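Local coordinates for protein PKS (Streptomyces albus, PDB 4OQJ) that carries a ketosynthase domain of the oxazolomycin polyketide synthase and probably catalyses decarboxylative condensation of acyl chains held on carrier proteins, at residues R492-L496 against S497-Q501; A482-A485 against R486-K490; K266-S269 against D270-D274; A379-I382 against K383-M387; V200-A203 against C204-L207. One frame throughout, in Å; residues are numbered along the deposited sequence.

Interaction 1 (R492-L496 against S497-Q501); sequences RDLDL and SAVAQ
L494 opens the turn into helix 496-505, an N-capped helix start, by laying its CB against V499 CG2 at 4.2 Å, five residues further on. The contact bridges the end of the loop and the first turn of the helix, and both side chains also rest on L488 of the preceding helix 474-490. D495 follows as the N-cap. With its CG anti to the backbone N (chi1 -168°), the carboxylate folds forward over the helix start, where OD1 accepts from S497 N at 3.2 Å; the N-H arrives from above the carboxylate plane, 56° out of it. A negative group placed here would be expected to interact favourably with the helix dipole. The backbone of D495 takes part as well, since its O accepts the V499 N-H at 3.1 Å and so starts the helical ladder. L496 turns its side chain off the segment, onto R465 and L467 of strand 465-471, while its main chain carries the ladder on. The second rung is the shorter one: A500 N donates to L496 O at 2.9 Å, with the N-H pointing at the oxygen at 158°.

Interaction 2 (A482-A485 against R486-K490); sequences ADLA and RALRK
Between A482-A485 and R486-K490 the backbone runs as one unbroken alpha-helix, with four successive i to i+4 bonds, among them R486 N to A482 O at 2.9 Å and L488 N to L484 O at 2.8 Å. On one side of it D483 and R486 form an i, i+3 salt bridge, the two side chains lying next to each other and pointing the same way. R486 NH1 donates to D483 OD1 at 2.9 Å; the oxygen lies close to the guanidinium plane and is met on its anti side, somewhat out of the carboxylate plane, and the two flat groups are turned 66° apart. A bend at chi3 (-42°) brings the guanidinium back along the helix, so that A482 O lies over one of its faces. Water adds a second link: one molecule donates to D483 OD1 and accepts from R486 NH2, its oxygen 2.8 Å from each. Together the direct bond and this bridge limit rotation of the arginine head. On another side of the helix, L484 and L488 cross at a slant, L484 CG reaching L488 CD1 at 4.0 Å. This leucine pair belongs to the buried part of helix 474-490: L484 packs on L503 of helix 496-505 and L528 of helix 521-530, and L488 on V521 and A524 of the latter. The salt-bridge side, by contrast, has P695 of a loop against D483 and A487.

Interaction 3 (K266-S269 against D270-D274); sequences KRLS and DALAD
The chain passes straight from strand to helix here: K266 and R267 end strand 259-267, R267 is at the N-cap position, and from L268 onward the backbone coils. Three i to i+4 bonds join the segments, the first from A271 N to R267 O at 3.0 Å. K266 makes the longest reach. Its CG stands anti to the backbone N (chi1 -178°), and a bend at chi3 carries the chain past the first turn, CD lying 3.6 Å from A271 N, to place NZ against D274. NZ donates to the anti lone pair of D274 OD2, a salt bridge modelled at 2.5 Å, a length to be taken with caution. The same ammonium group also meets D276 OD2 in a second salt bridge and Y123 OH in a hydrogen bond, so two carboxylates would be expected to stabilise its positive charge in a largely buried setting. R267 and D270 run side by side without a salt bridge: R267 NE stays 4.6 Å from D270 OD2, while R267 CB comes to 3.7 Å of the same oxygen. Water supplies polar links for this carboxylate: one molecule accepts from R267 N and its oxygen lies 2.9 Å from D270 OD2, to which it may donate, while another donates to D270 OD1 and is also hydrogen-bonded to S269 OG. On a different side L268 CD1 touches L272 CG at 3.9 Å, both leucines lying against V18. A strand leading directly into a short helix, with A271 laid on A24 and I26 of neighbouring strand 23-31, is a strand-to-helix junction at the end of an inner strand of the large mixed sheet of a thiolase-fold ketosynthase.

Interaction 4 (A379-I382 against K383-M387); sequences AGLI and KTILM
I382 and K383, adjacent in the middle of helix 376-390, are the most covered residues here, followed by I385; they send their side chains to different surroundings. I382 lies alongside L386, one turn on, both side chains pointing the same way. The contact runs through the branch methyl, CG2, which stands anti to the backbone N and meets L386 CD1 at 4.0 Å. Both residues then press on F41 of helix 38-46. K383 is covered mainly near its root, with CB 3.4 Å from A379 O, and its chain extends fully beyond CG to carry NZ off the segment. There the ammonium group forms a salt bridge with E327 OE1 and a hydrogen bond with Y325 OH, which would be expected to satisfy a charge brought into the interior. I385 faces back toward the first segment and crosses L381 at a slant, its CD1 touching L381 CG at 3.9 Å. Next to this pair, G380 O takes two bonds from one residue: T384 OG1 at 2.9 Å and T384 N at 3.2 Å. With OG1 beside the backbone N (chi1 -60°), the hydroxyl folds back on its own helix and gives its proton to the carbonyl; the two donors come from opposite faces of the carbonyl plane. The bond satisfies the hydroxyl proton of a buried threonine within its own helix, a common use of this residue. This part of the helix is buried: I382 and I385 pack on strand 23-31, T384 on strand 325-327, and L386 also on W42 of helix 38-46.

Interaction 5 (V200-A203 against C204-L207); sequences VHLA and CLSL
Contacts between H201 and L205, a CH-pi pair one helical turn apart, lead the side-chain interactions. L205 CD1 lies 4.2 Å from the centroid of the H201 imidazole, 29° off the ring normal, and so is displaced from its centre; L205 CD2 adds a touch on H201 NE2 at 3.9 Å. The histidine reaches this place because its CG is anti to the backbone N (chi1 171°), which folds the ring along the helix. Purely apolar contacts are looser: V200 CG1 to C204 SG at 4.3 Å, and L202 CD2 to L205 CD2 at 4.5 Å. Backbone hydrogen bonds form a regular alpha-helical ladder of four, from C204 N to V200 O at 3.0 Å up to L207 N to A203 O at 2.9 Å. The polar ends of H201 and S206 are bonded elsewhere. H201 is gripped at both ring nitrogens, ND1 by T285 OG1 of its own chain and NE2 by D211 OD2 of the second subunit, which fixes the ring's rotation, while S206 OG is bonded to Y135 OH and D211 OD2 of the same chain. Helix 195-209 thus lies between the central sheet and the second subunit. A203 and L207 rest on strands 214-221 and 259-267, V200 on strands 214-221 and 280-289, whereas L202 packs on Y135 and L205 on S209 of the second subunit.

Overall arrangement
Along the chain the order is interaction 5, 3, 4, 2, then 1. The first three belong to the ketosynthase core and meet around the mixed sheet: interaction 5 touches interaction 3 where L207 CD1 comes 3.9 Å from K266 N, and touches interaction 4 where L381 CD2 meets V200 CG2 at 3.8 Å. Helices 195-209 and 376-390 thus pack directly together, as the central helices of a thiolase fold do. Interactions 2 and 1, centres about 12 Å apart, lie on consecutive helices in the C-terminal extension and meet at L488 of interaction 2, which V499 and L494 of interaction 1 touch. Interactions 2 and 5 are farthest apart, about 35 Å between centres, separating the extension from the dimer-facing helix.

Interaction 1 (R492-L496 against S497-Q501)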
loop_
_atom_site.group_PDB
_atom_site.type_symbol
_atom_site.label_atom_id
_atom_site.label_comp_id
_atom_site.label_asym_id
_atom_site.label_seq_id
_atom_site.Cartn_x
_atom_site.Cartn_y
_atom_site.Cartn_z
ATOM N N ARG A 492 -8.774 24.386 32.631
ATOM C CA ARG A 492 -8.119 24.422 33.936
ATOM C C ARG A 492 -7.813 23.010 34.440
ATOM O O ARG A 492 -6.918 22.814 35.267
ATOM C CB ARG A 492 -8.996 25.167 34.949
ATOM N N ASP A 493 -8.557 22.032 33.925
ATOM C CA ASP A 493 -8.404 20.635 34.329
ATOM C C ASP A 493 -7.093 20.010 33.844
ATOM O O ASP A 493 -6.704 18.948 34.329
ATOM C CB ASP A 493 -9.582 19.804 33.809
ATOM N N LEU A 494 -6.429 20.651 32.881
ATOM C CA LEU A 494 -5.138 20.163 32.396
ATOM C C LEU A 494 -4.176 20.020 33.562
ATOM O O LEU A 494 -4.122 20.878 34.440
ATOM C CB LEU A 494 -4.539 21.106 31.347
ATOM C CG LEU A 494 -5.028 20.989 29.902
ATOM C CD1 LEU A 494 -4.490 22.142 29.059
ATOM C CD2 LEU A 494 -4.612 19.657 29.296
ATOM N N ASP A 495 -3.431 18.923 33.578
ATOM C CA ASP A 495 -2.380 18.727 34.566
ATOM C C ASP A 495 -1.102 19.435 34.101
ATOM O O ASP A 495 -0.595 19.151 33.021
ATOM C CB ASP A 495 -2.132 17.232 34.773
ATOM C CG ASP A 495 -1.271 16.940 35.981
ATOM O OD1 ASP A 495 -0.608 17.867 36.498
ATOM O OD2 ASP A 495 -1.257 15.769 36.415
ATOM N N LEU A 496 -0.572 20.349 34.913
ATOM C CA LEU A 496 0.637 21.090 34.538
ATOM C C LEU A 496 1.785 20.150 34.153
ATOM O O LEU A 496 2.579 20.444 33.255
ATOM C CB LEU A 496 1.085 21.998 35.682
ATOM C CG LEU A 496 2.270 22.897 35.351
ATOM C CD1 LEU A 496 1.887 23.902 34.275
ATOM C CD2 LEU A 496 2.791 23.595 36.606
ATOM N N SER A 497 1.856 19.018 34.850
ATOM C CA SER A 497 2.848 17.986 34.584
ATOM C C SER A 497 2.789 17.524 33.139
ATOM O O SER A 497 3.801 17.483 32.431
ATOM C CB SER A 497 2.616 16.798 35.506
ATOM O OG SER A 497 3.093 17.079 36.802
ATOM N N ALA A 498 1.586 17.165 32.718
ATOM C CA ALA A 498 1.371 16.640 31.374
ATOM C C ALA A 498 1.702 17.699 30.333
ATOM O O ALA A 498 2.269 17.389 29.277
ATOM C CB ALA A 498 -0.072 16.170 31.220
ATOM N N VAL A 499 1.353 18.948 30.630
ATOM C CA VAL A 499 1.654 20.050 29.729
ATOM C C VAL A 499 3.172 20.184 29.578
ATOM O O VAL A 499 3.683 20.301 28.457
ATOM C CB VAL A 499 1.048 21.366 30.230
ATOM C CG1 VAL A 499 1.550 22.545 29.421
ATOM C CG2 VAL A 499 -0.473 21.311 30.158
ATOM N N ALA A 500 3.887 20.136 30.702
ATOM C CA ALA A 500 5.342 20.284 30.694
ATOM C C ALA A 500 5.994 19.144 29.945
ATOM O O ALA A 500 6.894 19.369 29.148
ATOM C CB ALA A 500 5.895 20.353 32.116
ATOM N N GLN A 501 5.539 17.923 30.211
ATOM C CA GLN A 501 6.109 16.738 29.579
ATOM C C GLN A 501 5.878 16.745 28.075
ATOM O O GLN A 501 6.792 16.483 27.284
ATOM C CB GLN A 501 5.506 15.469 30.178
ATOM C CG GLN A 501 5.928 15.192 31.632
ATOM C CD GLN A 501 5.045 14.146 32.313
ATOM O OE1 GLN A 501 3.912 13.894 31.888
ATOM N NE2 GLN A 501 5.566 13.526 33.365
#

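Interaction 2 (A482-A485 against R486-K490)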
loop_
_atom_site.group_PDB
_atom_site.type_symbol
_atom_site.label_atom_id
_atom_site.label_comp_id
_atom_site.label_asym_id
_atom_site.label_seq_id
_atom_site.Cartn_x
_atom_site.Cartn_y
_atom_site.Cartn_z
ATOM N N ALA A 482 1.266 32.703 22.638
ATOM C CA ALA A 482 -0.127 33.147 22.762
ATOM C C ALA A 482 -1.097 31.967 22.672
ATOM O O ALA A 482 -2.023 31.861 23.474
ATOM C CB ALA A 482 -0.442 34.175 21.697
ATOM N N ASP A 483 -0.876 31.069 21.711
ATOM C CA ASP A 483 -1.714 29.877 21.569
ATOM C C ASP A 483 -1.721 29.020 22.832
ATOM O O ASP A 483 -2.769 28.515 23.240
ATOM C CB ASP A 483 -1.243 28.994 20.394
ATOM C CG ASP A 483 -1.520 29.609 19.019
ATOM O OD1 ASP A 483 -2.324 30.565 18.919
ATOM O OD2 ASP A 483 -0.928 29.115 18.026
ATOM N N LEU A 484 -0.543 28.785 23.410
ATOM C CA LEU A 484 -0.461 27.948 24.605
ATOM C C LEU A 484 -1.163 28.642 25.763
ATOM O O LEU A 484 -1.893 28.011 26.528
ATOM C CB LEU A 484 0.995 27.657 24.988
ATOM C CG LEU A 484 1.149 26.781 26.239
ATOM C CD1 LEU A 484 0.518 25.419 26.028
ATOM C CD2 LEU A 484 2.612 26.632 26.653
ATOM N N ALA A 485 -0.917 29.941 25.892
ATOM C CA ALA A 485 -1.576 30.758 26.916
ATOM C C ALA A 485 -3.079 30.595 26.828
ATOM O O ALA A 485 -3.744 30.303 27.823
ATOM C CB ALA A 485 -1.202 32.200 26.755
ATOM N N ARG A 486 -3.593 30.760 25.609
ATOM C CA ARG A 486 -5.017 30.645 25.339
ATOM C C ARG A 486 -5.515 29.260 25.691
ATOM O O ARG A 486 -6.545 29.113 26.338
ATOM C CB ARG A 486 -5.305 30.957 23.865
ATOM C CG ARG A 486 -6.794 31.047 23.501
ATOM C CD ARG A 486 -7.017 31.470 22.036
ATOM N NE ARG A 486 -6.108 32.544 21.615
ATOM C CZ ARG A 486 -5.090 32.398 20.766
ATOM N NH1 ARG A 486 -4.825 31.219 20.205
ATOM N NH2 ARG A 486 -4.327 33.446 20.469
ATOM N N ALA A 487 -4.792 28.228 25.268
ATOM C CA ALA A 487 -5.242 26.864 25.538
ATOM C C ALA A 487 -5.244 26.599 27.052
ATOM O O ALA A 487 -6.081 25.851 27.581
ATOM C CB ALA A 487 -4.354 25.852 24.809
ATOM N N LEU A 488 -4.292 27.197 27.752
ATOM C CA LEU A 488 -4.176 26.956 29.183
ATOM C C LEU A 488 -5.335 27.640 29.935
ATOM O O LEU A 488 -5.918 27.049 30.850
ATOM C CB LEU A 488 -2.810 27.430 29.696
ATOM C CG LEU A 488 -1.614 26.526 29.326
ATOM C CD1 LEU A 488 -0.326 27.100 29.892
ATOM C CD2 LEU A 488 -1.790 25.072 29.785
ATOM N N ARG A 489 -5.695 28.856 29.534
ATOM C CA ARG A 489 -6.880 29.531 30.103
ATOM C C ARG A 489 -8.160 28.719 29.940
ATOM O O ARG A 489 -8.999 28.684 30.836
ATOM C CB ARG A 489 -7.105 30.888 29.443
ATOM C CG ARG A 489 -6.134 31.963 29.838
ATOM C CD ARG A 489 -5.951 32.962 28.713
ATOM N NE ARG A 489 -7.187 33.206 27.976
ATOM C CZ ARG A 489 -7.243 33.805 26.791
ATOM N NH1 ARG A 489 -8.416 33.987 26.198
ATOM N NH2 ARG A 489 -6.128 34.219 26.198
ATOM N N LYS A 490 -8.303 28.076 28.784
ATOM C CA LYS A 490 -9.564 27.454 28.386
ATOM C C LYS A 490 -9.759 26.029 28.887
ATOM O O LYS A 490 -10.827 25.451 28.701
ATOM C CB LYS A 490 -9.683 27.462 26.867
ATOM C CG LYS A 490 -9.890 28.847 26.269
ATOM C CD LYS A 490 -9.833 28.808 24.744
ATOM C CE LYS A 490 -10.847 27.831 24.150
ATOM N NZ LYS A 490 -10.787 27.790 22.660
HETATM O O HOH W 1 -4.847 28.145 21.607
HETATM O O HOH W 2 -2.058 33.377 18.864
#

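Interaction 3 (K266-S269 against D270-D274)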
loop_
_atom_site.group_PDB
_atom_site.type_symbol
_atom_site.label_atom_id
_atom_site.label_comp_id
_atom_site.label_asym_id
_atom_site.label_seq_id
_atom_site.Cartn_x
_atom_site.Cartn_y
_atom_site.Cartn_z
ATOM N N LYS A 266 -1.262 3.394 17.129
ATOM C CA LYS A 266 -0.371 2.645 18.006
ATOM C C LYS A 266 -1.176 1.523 18.644
ATOM O O LYS A 266 -2.366 1.697 18.890
ATOM C CB LYS A 266 0.207 3.563 19.088
ATOM C CG LYS A 266 1.202 2.889 20.036
ATOM C CD LYS A 266 1.551 3.803 21.219
ATOM C CE LYS A 266 3.010 4.152 21.269
ATOM N NZ LYS A 266 3.397 4.949 22.482
ATOM N N ARG A 267 -0.561 0.380 18.919
ATOM C CA ARG A 267 -1.294 -0.678 19.606
ATOM C C ARG A 267 -1.894 -0.099 20.859
ATOM O O ARG A 267 -1.242 0.675 21.546
ATOM C CB ARG A 267 -0.406 -1.843 19.995
ATOM C CG ARG A 267 0.132 -2.660 18.869
ATOM C CD ARG A 267 0.815 -3.859 19.468
ATOM N NE ARG A 267 1.524 -4.652 18.478
ATOM C CZ ARG A 267 1.179 -5.881 18.106
ATOM N NH1 ARG A 267 0.113 -6.495 18.632
ATOM N NH2 ARG A 267 1.914 -6.504 17.195
ATOM N N LEU A 268 -3.126 -0.468 21.162
ATOM C CA LEU A 268 -3.793 0.098 22.333
ATOM C C LEU A 268 -3.045 -0.227 23.610
ATOM O O LEU A 268 -2.889 0.641 24.471
ATOM C CB LEU A 268 -5.229 -0.406 22.445
ATOM C CG LEU A 268 -5.977 0.053 23.695
ATOM C CD1 LEU A 268 -6.015 1.568 23.784
ATOM C CD2 LEU A 268 -7.407 -0.529 23.716
ATOM N N SER A 269 -2.580 -1.464 23.746
ATOM C CA SER A 269 -1.849 -1.845 24.960
ATOM C C SER A 269 -0.606 -0.978 25.132
ATOM O O SER A 269 -0.337 -0.531 26.238
ATOM C CB SER A 269 -1.454 -3.318 24.938
ATOM O OG SER A 269 -0.605 -3.591 23.837
ATOM N N ASP A 270 0.134 -0.722 24.047
ATOM C CA ASP A 270 1.317 0.144 24.127
ATOM C C ASP A 270 0.938 1.563 24.514
ATOM O O ASP A 270 1.610 2.198 25.332
ATOM C CB ASP A 270 2.082 0.182 22.797
ATOM C CG ASP A 270 2.711 -1.151 22.430
ATOM O OD1 ASP A 270 2.879 -2.000 23.326
ATOM O OD2 ASP A 270 3.047 -1.347 21.235
ATOM N N ALA A 271 -0.126 2.075 23.905
ATOM C CA ALA A 271 -0.555 3.443 24.151
ATOM C C ALA A 271 -0.862 3.654 25.625
ATOM O O ALA A 271 -0.442 4.645 26.228
ATOM C CB ALA A 271 -1.782 3.780 23.302
ATOM N N LEU A 272 -1.599 2.714 26.201
ATOM C CA LEU A 272 -1.976 2.801 27.600
ATOM C C LEU A 272 -0.737 2.713 28.490
ATOM O O LEU A 272 -0.611 3.451 29.470
ATOM C CB LEU A 272 -2.953 1.688 27.956
ATOM C CG LEU A 272 -4.323 1.723 27.270
ATOM C CD1 LEU A 272 -5.090 0.453 27.584
ATOM C CD2 LEU A 272 -5.118 2.939 27.709
ATOM N N ALA A 273 0.172 1.809 28.140
ATOM C CA ALA A 273 1.401 1.622 28.911
ATOM C C ALA A 273 2.276 2.867 28.888
ATOM O O ALA A 273 2.918 3.194 29.876
ATOM C CB ALA A 273 2.174 0.439 28.385
ATOM N N ASP A 274 2.302 3.565 27.759
ATOM C CA ASP A 274 3.149 4.748 27.613
ATOM C C ASP A 274 2.477 6.007 28.134
ATOM O O ASP A 274 3.115 7.059 28.238
ATOM C CB ASP A 274 3.541 4.953 26.145
ATOM C CG ASP A 274 4.398 3.825 25.605
ATOM O OD1 ASP A 274 4.928 3.049 26.427
ATOM O OD2 ASP A 274 4.545 3.720 24.364
HETATM O O HOH W 3 2.269 -0.161 18.679
HETATM O O HOH W 4 1.850 -3.411 25.286
#

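Interaction 4 (A379-I382 against K383-M387)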
loop_
_atom_site.group_PDB
_atom_site.type_symbol
_atom_site.label_atom_id
_atom_site.label_comp_id
_atom_site.label_asym_id
_atom_site.label_seq_id
_atom_site.Cartn_x
_atom_site.Cartn_y
_atom_site.Cartn_z
ATOM N N ALA A 379 -12.088 12.539 6.444
ATOM C CA ALA A 379 -13.150 13.390 6.948
ATOM C C ALA A 379 -14.191 12.529 7.688
ATOM O O ALA A 379 -14.669 12.898 8.763
ATOM C CB ALA A 379 -13.793 14.177 5.811
ATOM N N GLY A 380 -14.490 11.356 7.148
ATOM C CA GLY A 380 -15.462 10.455 7.768
ATOM C C GLY A 380 -14.964 9.828 9.077
ATOM O O GLY A 380 -15.695 9.762 10.060
ATOM N N LEU A 381 -13.717 9.359 9.082
ATOM C CA LEU A 381 -13.145 8.712 10.259
ATOM C C LEU A 381 -12.934 9.719 11.387
ATOM O O LEU A 381 -13.274 9.447 12.545
ATOM C CB LEU A 381 -11.824 8.023 9.902
ATOM C CG LEU A 381 -11.049 7.337 11.040
ATOM C CD1 LEU A 381 -11.911 6.330 11.790
ATOM C CD2 LEU A 381 -9.814 6.658 10.480
ATOM N N ILE A 382 -12.399 10.891 11.051
ATOM C CA ILE A 382 -12.122 11.887 12.068
ATOM C C ILE A 382 -13.424 12.423 12.650
ATOM O O ILE A 382 -13.481 12.636 13.840
ATOM C CB ILE A 382 -11.227 13.025 11.533
ATOM C CG1 ILE A 382 -9.813 12.472 11.322
ATOM C CG2 ILE A 382 -11.162 14.186 12.539
ATOM C CD1 ILE A 382 -8.848 13.406 10.618
ATOM N N LYS A 383 -14.480 12.588 11.850
ATOM C CA LYS A 383 -15.772 12.987 12.412
ATOM C C LYS A 383 -16.205 11.964 13.440
ATOM O O LYS A 383 -16.676 12.314 14.515
ATOM C CB LYS A 383 -16.860 13.117 11.325
ATOM C CG LYS A 383 -18.310 12.954 11.828
ATOM C CD LYS A 383 -19.311 12.954 10.665
ATOM C CE LYS A 383 -20.738 12.689 11.155
ATOM N NZ LYS A 383 -21.644 12.644 10.006
ATOM N N THR A 384 -16.053 10.691 13.095
ATOM C CA THR A 384 -16.546 9.608 13.939
ATOM C C THR A 384 -15.714 9.525 15.216
ATOM O O THR A 384 -16.245 9.294 16.298
ATOM C CB THR A 384 -16.518 8.253 13.162
ATOM O OG1 THR A 384 -17.360 8.359 12.003
ATOM C CG2 THR A 384 -16.999 7.108 14.025
ATOM N N ILE A 385 -14.413 9.740 15.099
ATOM C CA ILE A 385 -13.548 9.771 16.281
ATOM C C ILE A 385 -13.957 10.896 17.242
ATOM O O ILE A 385 -14.013 10.690 18.448
ATOM C CB ILE A 385 -12.068 9.938 15.884
ATOM C CG1 ILE A 385 -11.561 8.656 15.227
ATOM C CG2 ILE A 385 -11.205 10.281 17.104
ATOM C CD1 ILE A 385 -10.221 8.806 14.524
ATOM N N LEU A 386 -14.254 12.080 16.714
ATOM C CA LEU A 386 -14.631 13.208 17.568
ATOM C C LEU A 386 -15.977 12.969 18.258
ATOM O O LEU A 386 -16.141 13.293 19.439
ATOM C CB LEU A 386 -14.676 14.502 16.752
ATOM C CG LEU A 386 -13.294 14.961 16.249
ATOM C CD1 LEU A 386 -13.422 16.063 15.214
ATOM C CD2 LEU A 386 -12.428 15.446 17.414
HETATM N N MSE A 387 -16.935 12.411 17.528
HETATM C CA MSE A 387 -18.242 12.078 18.093
HETATM C C MSE A 387 -18.086 11.147 19.280
HETATM O O MSE A 387 -18.749 11.322 20.302
HETATM C CB MSE A 387 -19.145 11.400 17.049
HETATM C CG MSE A 387 -19.629 12.290 15.940
HETATM SE SE MSE A 387 -20.464 11.199 14.529
HETATM C CE MSE A 387 -21.943 10.463 15.536
#

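Interaction 5 (V200-A203 against C204-L207)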
loop_
_atom_site.group_PDB
_atom_site.type_symbol
_atom_site.label_atom_id
_atom_site.label_comp_id
_atom_site.label_asym_id
_atom_site.label_seq_id
_atom_site.Cartn_x
_atom_site.Cartn_y
_atom_site.Cartn_z
ATOM N N VAL A 200 -5.379 3.484 6.345
ATOM C CA VAL A 200 -5.594 3.110 7.738
ATOM C C VAL A 200 -5.488 1.590 7.886
ATOM O O VAL A 200 -4.848 1.085 8.809
ATOM C CB VAL A 200 -6.967 3.613 8.254
ATOM C CG1 VAL A 200 -7.335 2.965 9.585
ATOM C CG2 VAL A 200 -6.946 5.133 8.425
ATOM N N HIS A 201 -6.118 0.855 6.975
ATOM C CA HIS A 201 -6.069 -0.603 7.029
ATOM C C HIS A 201 -4.631 -1.113 6.959
ATOM O O HIS A 201 -4.220 -1.970 7.759
ATOM C CB HIS A 201 -6.893 -1.184 5.901
ATOM C CG HIS A 201 -6.744 -2.658 5.737
ATOM N ND1 HIS A 201 -7.439 -3.563 6.506
ATOM C CD2 HIS A 201 -6.013 -3.380 4.859
ATOM C CE1 HIS A 201 -7.142 -4.790 6.105
ATOM N NE2 HIS A 201 -6.281 -4.708 5.109
ATOM N N LEU A 202 -3.844 -0.582 6.025
ATOM C CA LEU A 202 -2.477 -1.083 5.871
ATOM C C LEU A 202 -1.595 -0.669 7.054
ATOM O O LEU A 202 -0.728 -1.437 7.474
ATOM C CB LEU A 202 -1.865 -0.609 4.555
ATOM C CG LEU A 202 -2.558 -1.164 3.303
ATOM C CD1 LEU A 202 -1.994 -0.495 2.063
ATOM C CD2 LEU A 202 -2.424 -2.687 3.218
ATOM N N ALA A 203 -1.831 0.520 7.597
ATOM C CA ALA A 203 -1.121 0.956 8.803
ATOM C C ALA A 203 -1.381 -0.010 9.966
ATOM O O ALA A 203 -0.450 -0.423 10.668
ATOM C CB ALA A 203 -1.532 2.348 9.178
ATOM N N CYS A 204 -2.643 -0.383 10.165
ATOM C CA CYS A 204 -2.972 -1.348 11.209
ATOM C C CYS A 204 -2.321 -2.708 10.939
ATOM O O CYS A 204 -1.787 -3.329 11.854
ATOM C CB CYS A 204 -4.485 -1.500 11.332
ATOM S SG CYS A 204 -5.335 -0.021 11.958
ATOM N N LEU A 205 -2.355 -3.177 9.695
ATOM C CA LEU A 205 -1.690 -4.454 9.356
ATOM C C LEU A 205 -0.189 -4.387 9.668
ATOM O O LEU A 205 0.394 -5.309 10.255
ATOM C CB LEU A 205 -1.879 -4.788 7.879
ATOM C CG LEU A 205 -2.696 -6.029 7.548
ATOM C CD1 LEU A 205 -4.082 -5.971 8.195
ATOM C CD2 LEU A 205 -2.807 -6.162 6.044
ATOM N N SER A 206 0.434 -3.280 9.279
ATOM C CA SER A 206 1.853 -3.068 9.577
ATOM C C SER A 206 2.138 -3.113 11.066
ATOM O O SER A 206 3.087 -3.772 11.501
ATOM C CB SER A 206 2.327 -1.725 9.033
ATOM O OG SER A 206 3.054 -1.895 7.848
ATOM N N LEU A 207 1.325 -2.394 11.839
ATOM C CA LEU A 207 1.470 -2.331 13.293
ATOM C C LEU A 207 1.329 -3.690 13.925
ATOM O O LEU A 207 2.080 -4.044 14.827
ATOM C CB LEU A 207 0.432 -1.401 13.921
ATOM C CG LEU A 207 0.718 0.097 13.857
ATOM C CD1 LEU A 207 -0.513 0.875 14.278
ATOM C CD2 LEU A 207 1.875 0.456 14.763
#